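Local coordinates for DUF4276 family protein (Pyrococcus horikoshii, PDB 2P62) that is of unknown function but belongs to a family with a probable Toprim-like fold, at residues D103-R115 with V119-P133. Sequence-based numbering, arbitrary orientation.
Sequences DVFEWVLSFLRER and VDNGAIVTEGVKIYP
Ile-124 stands up from strand 123-126 as the central bump, and Phe-105 and Leu-109 of the helix and Leu-112 of the turn after it close round it. Its CD1 sits over one face of the Phe-105 ring, toward the rim and 4.1 Å from the centroid, a CH-pi contact. CG anti to the backbone N (chi1 -173°) carries that ring off helix 104-109 to Ile-124 and the edge strand; its edge meets Val-119 CG2 and Gly-122 O, while Pro-133 CG packs obliquely against CD2 at 3.6 Å. Leu-109 CD1 meets Ile-124 CD1, the two side chains crossing at about a right angle, and Leu-112 CD1 presses on the other branch, Ile-124 CG2, at 3.5 Å. The same leucine meets Ile-131 tip to tip. Val-108 wedges into the hollow between Ile-131 and Pro-133 on strand 129-133: CG1 lies 3.7 Å from Ile-131 CG2, CG2 lies 3.6 Å from Pro-133 CB, and Val-104 CG2 flanks that proline at a right angle. Backbone bonds between Ile-124 and Ile-131 fix the spacing of these two bumps.

The far end is polar. Arg-115, its chain bent at chi2 (-78°), lays CB and CD alongside Thr-126 OG1, whose hydrogen bond goes to Glu-116 O. Its NH1 forms a salt bridge with Glu-127 OE2 at 2.7 Å, approaching from above the carboxylate plane in a bent bond (141°), while NH2 pairs with Asp-80 on helix 71-84. A methionine in its place would probably cost Glu-127 and Asp-80 the cation they share, weakening the tie between turn and helix. Glu-127 is second in the type I' turn joining strands 123-126 and 129-133. Helix 104-109 and its trailing loop thus cover one face of a hairpin next to edge strand 118-120 of a mixed sheet, alpha/beta layering consistent with a Toprim-like fold.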
loop_
_atom_site.group_PDB
_atom_site.type_symbol
_atom_site.label_atom_id
_atom_site.label_comp_id
_atom_site.label_asym_id
_atom_site.label_seq_id
_atom_site.Cartn_x
_atom_site.Cartn_y
_atom_site.Cartn_z
ATOM N N ASP A 103 26.171 11.811 0.741
ATOM C CA ASP A 103 26.308 11.307 -0.616
ATOM C C ASP A 103 26.220 9.778 -0.617
ATOM O O ASP A 103 26.874 9.097 0.174
ATOM C CB ASP A 103 27.631 11.807 -1.209
ATOM C CG ASP A 103 27.780 11.471 -2.672
ATOM O OD1 ASP A 103 27.980 10.281 -2.982
ATOM O OD2 ASP A 103 27.694 12.387 -3.521
ATOM N N VAL A 104 25.395 9.239 -1.502
ATOM C CA VAL A 104 25.213 7.796 -1.565
ATOM C C VAL A 104 26.527 7.030 -1.757
ATOM O O VAL A 104 26.689 5.923 -1.231
ATOM C CB VAL A 104 24.205 7.423 -2.677
ATOM C CG1 VAL A 104 24.753 7.818 -4.039
ATOM C CG2 VAL A 104 23.874 5.946 -2.612
ATOM N N PHE A 105 27.469 7.611 -2.495
ATOM C CA PHE A 105 28.751 6.945 -2.707
ATOM C C PHE A 105 29.470 6.733 -1.369
ATOM O O PHE A 105 29.935 5.632 -1.070
ATOM C CB PHE A 105 29.637 7.751 -3.665
ATOM C CG PHE A 105 30.898 7.037 -4.057
ATOM C CD1 PHE A 105 32.028 7.083 -3.235
ATOM C CD2 PHE A 105 30.943 6.267 -5.218
ATOM C CE1 PHE A 105 33.188 6.368 -3.562
ATOM C CE2 PHE A 105 32.096 5.548 -5.553
ATOM C CZ PHE A 105 33.223 5.599 -4.718
ATOM N N GLU A 106 29.561 7.786 -0.565
ATOM C CA GLU A 106 30.200 7.675 0.745
ATOM C C GLU A 106 29.402 6.702 1.640
ATOM O O GLU A 106 29.980 5.890 2.364
ATOM C CB GLU A 106 30.288 9.056 1.408
ATOM C CG GLU A 106 31.292 10.006 0.755
ATOM C CD GLU A 106 31.161 11.444 1.261
ATOM O OE1 GLU A 106 31.026 11.623 2.497
ATOM O OE2 GLU A 106 31.199 12.391 0.433
ATOM N N TRP A 107 28.073 6.776 1.569
ATOM C CA TRP A 107 27.215 5.905 2.364
ATOM C C TRP A 107 27.559 4.428 2.114
ATOM O O TRP A 107 27.819 3.660 3.047
ATOM C CB TRP A 107 25.749 6.204 2.028
ATOM C CG TRP A 107 24.742 5.420 2.820
ATOM C CD1 TRP A 107 24.672 5.298 4.178
ATOM C CD2 TRP A 107 23.664 4.635 2.288
ATOM N NE1 TRP A 107 23.616 4.480 4.525
ATOM C CE2 TRP A 107 22.983 4.061 3.386
ATOM C CE3 TRP A 107 23.207 4.364 0.990
ATOM C CZ2 TRP A 107 21.871 3.224 3.226
ATOM C CZ3 TRP A 107 22.096 3.530 0.829
ATOM C CH2 TRP A 107 21.442 2.972 1.944
ATOM N N VAL A 108 27.593 4.033 0.849
ATOM C CA VAL A 108 27.920 2.658 0.513
ATOM C C VAL A 108 29.358 2.318 0.910
ATOM O O VAL A 108 29.615 1.289 1.530
ATOM C CB VAL A 108 27.724 2.416 -0.995
ATOM C CG1 VAL A 108 28.166 0.998 -1.375
ATOM C CG2 VAL A 108 26.264 2.632 -1.349
ATOM N N LEU A 109 30.287 3.198 0.553
ATOM C CA LEU A 109 31.696 2.997 0.861
ATOM C C LEU A 109 31.937 2.711 2.349
ATOM O O LEU A 109 32.801 1.897 2.707
ATOM C CB LEU A 109 32.502 4.225 0.430
ATOM C CG LEU A 109 34.018 4.011 0.450
ATOM C CD1 LEU A 109 34.404 3.002 -0.632
ATOM C CD2 LEU A 109 34.729 5.324 0.228
ATOM N N SER A 110 31.179 3.387 3.211
ATOM C CA SER A 110 31.298 3.213 4.660
ATOM C C SER A 110 30.880 1.810 5.118
ATOM O O SER A 110 31.102 1.445 6.270
ATOM C CB SER A 110 30.441 4.248 5.402
ATOM O OG SER A 110 29.064 3.860 5.411
ATOM N N PHE A 111 30.270 1.037 4.223
ATOM C CA PHE A 111 29.843 -0.326 4.539
ATOM C C PHE A 111 30.925 -1.341 4.185
ATOM O O PHE A 111 30.891 -2.476 4.650
ATOM C CB PHE A 111 28.562 -0.685 3.764
ATOM C CG PHE A 111 27.381 0.170 4.115
ATOM C CD1 PHE A 111 26.426 0.486 3.157
ATOM C CD2 PHE A 111 27.244 0.690 5.395
ATOM C CE1 PHE A 111 25.359 1.314 3.467
ATOM C CE2 PHE A 111 26.181 1.519 5.717
ATOM C CZ PHE A 111 25.237 1.832 4.751
ATOM N N LEU A 112 31.890 -0.925 3.368
ATOM C CA LEU A 112 32.954 -1.816 2.914
ATOM C C LEU A 112 34.280 -1.709 3.649
ATOM O O LEU A 112 35.312 -1.425 3.039
ATOM C CB LEU A 112 33.201 -1.592 1.425
ATOM C CG LEU A 112 31.976 -1.723 0.525
ATOM C CD1 LEU A 112 32.388 -1.366 -0.880
ATOM C CD2 LEU A 112 31.409 -3.143 0.593
ATOM N N ARG A 113 34.263 -1.948 4.952
ATOM C CA ARG A 113 35.489 -1.889 5.746
ATOM C C ARG A 113 36.259 -3.220 5.650
ATOM O O ARG A 113 35.653 -4.282 5.520
ATOM C CB ARG A 113 35.122 -1.574 7.197
ATOM C CG ARG A 113 35.868 -0.394 7.778
ATOM C CD ARG A 113 37.037 -0.868 8.618
ATOM N NE ARG A 113 36.594 -1.748 9.698
ATOM C CZ ARG A 113 37.375 -2.164 10.693
ATOM N NH1 ARG A 113 38.645 -1.778 10.753
ATOM N NH2 ARG A 113 36.886 -2.975 11.625
ATOM N N GLU A 114 37.588 -3.162 5.700
ATOM C CA GLU A 114 38.428 -4.365 5.608
ATOM C C GLU A 114 38.294 -5.032 4.235
ATOM O O GLU A 114 38.446 -6.253 4.104
ATOM C CB GLU A 114 38.062 -5.386 6.699
ATOM C CG GLU A 114 38.353 -4.932 8.128
ATOM C CD GLU A 114 39.843 -4.870 8.452
ATOM O OE1 GLU A 114 40.187 -4.405 9.559
ATOM O OE2 GLU A 114 40.670 -5.287 7.611
ATOM N N ARG A 115 38.005 -4.220 3.219
ATOM C CA ARG A 115 37.833 -4.698 1.845
ATOM C C ARG A 115 38.809 -3.995 0.920
ATOM O O ARG A 115 39.050 -2.798 1.067
ATOM C CB ARG A 115 36.417 -4.395 1.322
ATOM C CG ARG A 115 35.263 -5.108 2.012
ATOM C CD ARG A 115 35.120 -6.555 1.552
ATOM N NE ARG A 115 33.972 -7.195 2.191
ATOM C CZ ARG A 115 33.739 -8.505 2.187
ATOM N NH1 ARG A 115 34.575 -9.329 1.573
ATOM N NH2 ARG A 115 32.668 -8.989 2.810
ATOM N N VAL A 119 37.886 1.758 -7.801
ATOM C CA VAL A 119 36.771 2.409 -8.464
ATOM C C VAL A 119 36.907 2.344 -9.977
ATOM O O VAL A 119 37.950 2.663 -10.541
ATOM C CB VAL A 119 36.652 3.857 -7.987
ATOM C CG1 VAL A 119 35.535 4.576 -8.728
ATOM C CG2 VAL A 119 36.384 3.854 -6.494
ATOM N N ASP A 120 35.834 1.926 -10.628
ATOM C CA ASP A 120 35.833 1.782 -12.068
ATOM C C ASP A 120 34.479 2.208 -12.605
ATOM O O ASP A 120 33.458 1.634 -12.234
ATOM C CB ASP A 120 36.111 0.320 -12.422
ATOM C CG ASP A 120 36.205 0.087 -13.906
ATOM O OD1 ASP A 120 36.215 -1.097 -14.311
ATOM O OD2 ASP A 120 36.277 1.080 -14.666
ATOM N N ASN A 121 34.478 3.220 -13.471
ATOM C CA ASN A 121 33.248 3.735 -14.067
ATOM C C ASN A 121 32.241 4.124 -12.998
ATOM O O ASN A 121 31.064 3.776 -13.089
ATOM C CB ASN A 121 32.612 2.688 -14.984
ATOM C CG ASN A 121 33.459 2.389 -16.208
ATOM O OD1 ASN A 121 33.201 1.421 -16.933
ATOM N ND2 ASN A 121 34.471 3.224 -16.452
ATOM N N GLY A 122 32.705 4.838 -11.980
ATOM C CA GLY A 122 31.807 5.252 -10.920
ATOM C C GLY A 122 31.303 4.113 -10.047
ATOM O O GLY A 122 30.431 4.322 -9.209
ATOM N N ALA A 123 31.833 2.908 -10.232
ATOM C CA ALA A 123 31.413 1.780 -9.410
ATOM C C ALA A 123 32.517 1.394 -8.429
ATOM O O ALA A 123 33.692 1.655 -8.676
ATOM C CB ALA A 123 31.063 0.600 -10.286
ATOM N N ILE A 124 32.131 0.797 -7.304
ATOM C CA ILE A 124 33.089 0.353 -6.288
ATOM C C ILE A 124 33.281 -1.150 -6.527
ATOM O O ILE A 124 32.334 -1.932 -6.405
ATOM C CB ILE A 124 32.538 0.589 -4.841
ATOM C CG1 ILE A 124 32.271 2.076 -4.615
ATOM C CG2 ILE A 124 33.541 0.115 -3.800
ATOM C CD1 ILE A 124 31.653 2.385 -3.268
ATOM N N VAL A 125 34.499 -1.555 -6.880
ATOM C CA VAL A 125 34.761 -2.960 -7.154
ATOM C C VAL A 125 35.524 -3.597 -6.007
ATOM O O VAL A 125 36.585 -3.122 -5.606
ATOM C CB VAL A 125 35.577 -3.150 -8.479
ATOM C CG1 VAL A 125 35.691 -4.622 -8.820
ATOM C CG2 VAL A 125 34.915 -2.401 -9.630
ATOM N N THR A 126 34.960 -4.672 -5.474
ATOM C CA THR A 126 35.586 -5.392 -4.382
ATOM C C THR A 126 35.114 -6.831 -4.488
ATOM O O THR A 126 33.957 -7.087 -4.825
ATOM C CB THR A 126 35.194 -4.790 -3.007
ATOM O OG1 THR A 126 35.875 -5.490 -1.961
ATOM C CG2 THR A 126 33.706 -4.881 -2.779
ATOM N N GLU A 127 36.022 -7.770 -4.234
ATOM C CA GLU A 127 35.684 -9.183 -4.313
ATOM C C GLU A 127 35.179 -9.494 -5.722
ATOM O O GLU A 127 34.402 -10.422 -5.914
ATOM C CB GLU A 127 34.601 -9.507 -3.279
ATOM C CG GLU A 127 35.039 -10.356 -2.082
ATOM C CD GLU A 127 36.350 -9.915 -1.431
ATOM O OE1 GLU A 127 37.417 -10.376 -1.889
ATOM O OE2 GLU A 127 36.310 -9.117 -0.465
ATOM N N GLY A 128 35.616 -8.711 -6.705
ATOM C CA GLY A 128 35.186 -8.933 -8.076
ATOM C C GLY A 128 33.755 -8.499 -8.353
ATOM O O GLY A 128 33.224 -8.746 -9.435
ATOM N N VAL A 129 33.123 -7.848 -7.383
ATOM C CA VAL A 129 31.737 -7.398 -7.540
ATOM C C VAL A 129 31.630 -5.887 -7.756
ATOM O O VAL A 129 32.173 -5.103 -6.976
ATOM C CB VAL A 129 30.886 -7.788 -6.288
ATOM C CG1 VAL A 129 29.502 -7.170 -6.369
ATOM C CG2 VAL A 129 30.779 -9.313 -6.176
ATOM N N LYS A 130 30.920 -5.484 -8.810
ATOM C CA LYS A 130 30.728 -4.064 -9.098
ATOM C C LYS A 130 29.562 -3.488 -8.292
ATOM O O LYS A 130 28.409 -3.839 -8.518
ATOM C CB LYS A 130 30.471 -3.842 -10.593
ATOM C CG LYS A 130 31.691 -3.993 -11.472
ATOM C CD LYS A 130 31.375 -3.627 -12.908
ATOM C CE LYS A 130 32.562 -3.931 -13.802
ATOM N NZ LYS A 130 32.996 -5.342 -13.601
ATOM N N ILE A 131 29.866 -2.601 -7.353
ATOM C CA ILE A 131 28.831 -1.985 -6.534
ATOM C C ILE A 131 28.517 -0.583 -7.058
ATOM O O ILE A 131 29.390 0.288 -7.125
ATOM C CB ILE A 131 29.276 -1.939 -5.063
ATOM C CG1 ILE A 131 29.577 -3.372 -4.591
ATOM C CG2 ILE A 131 28.171 -1.318 -4.201
ATOM C CD1 ILE A 131 30.305 -3.505 -3.221
ATOM N N TYR A 132 27.264 -0.378 -7.448
ATOM C CA TYR A 132 26.848 0.901 -7.989
ATOM C C TYR A 132 25.979 1.719 -7.056
ATOM O O TYR A 132 24.805 1.425 -6.857
ATOM C CB TYR A 132 26.095 0.707 -9.310
ATOM C CG TYR A 132 26.938 0.200 -10.454
ATOM C CD1 TYR A 132 27.677 1.082 -11.249
ATOM C CD2 TYR A 132 26.982 -1.168 -10.767
ATOM C CE1 TYR A 132 28.429 0.617 -12.325
ATOM C CE2 TYR A 132 27.736 -1.638 -11.842
ATOM C CZ TYR A 132 28.451 -0.739 -12.616
ATOM O OH TYR A 132 29.175 -1.198 -13.691
ATOM N N PRO A 133 26.563 2.743 -6.439
ATOM C CA PRO A 133 25.755 3.573 -5.543
ATOM C C PRO A 133 25.057 4.628 -6.409
ATOM O O PRO A 133 25.697 5.322 -7.197
ATOM C CB PRO A 133 26.781 4.145 -4.562
ATOM C CG PRO A 133 28.074 4.136 -5.339
ATOM C CD PRO A 133 28.010 2.908 -6.203
#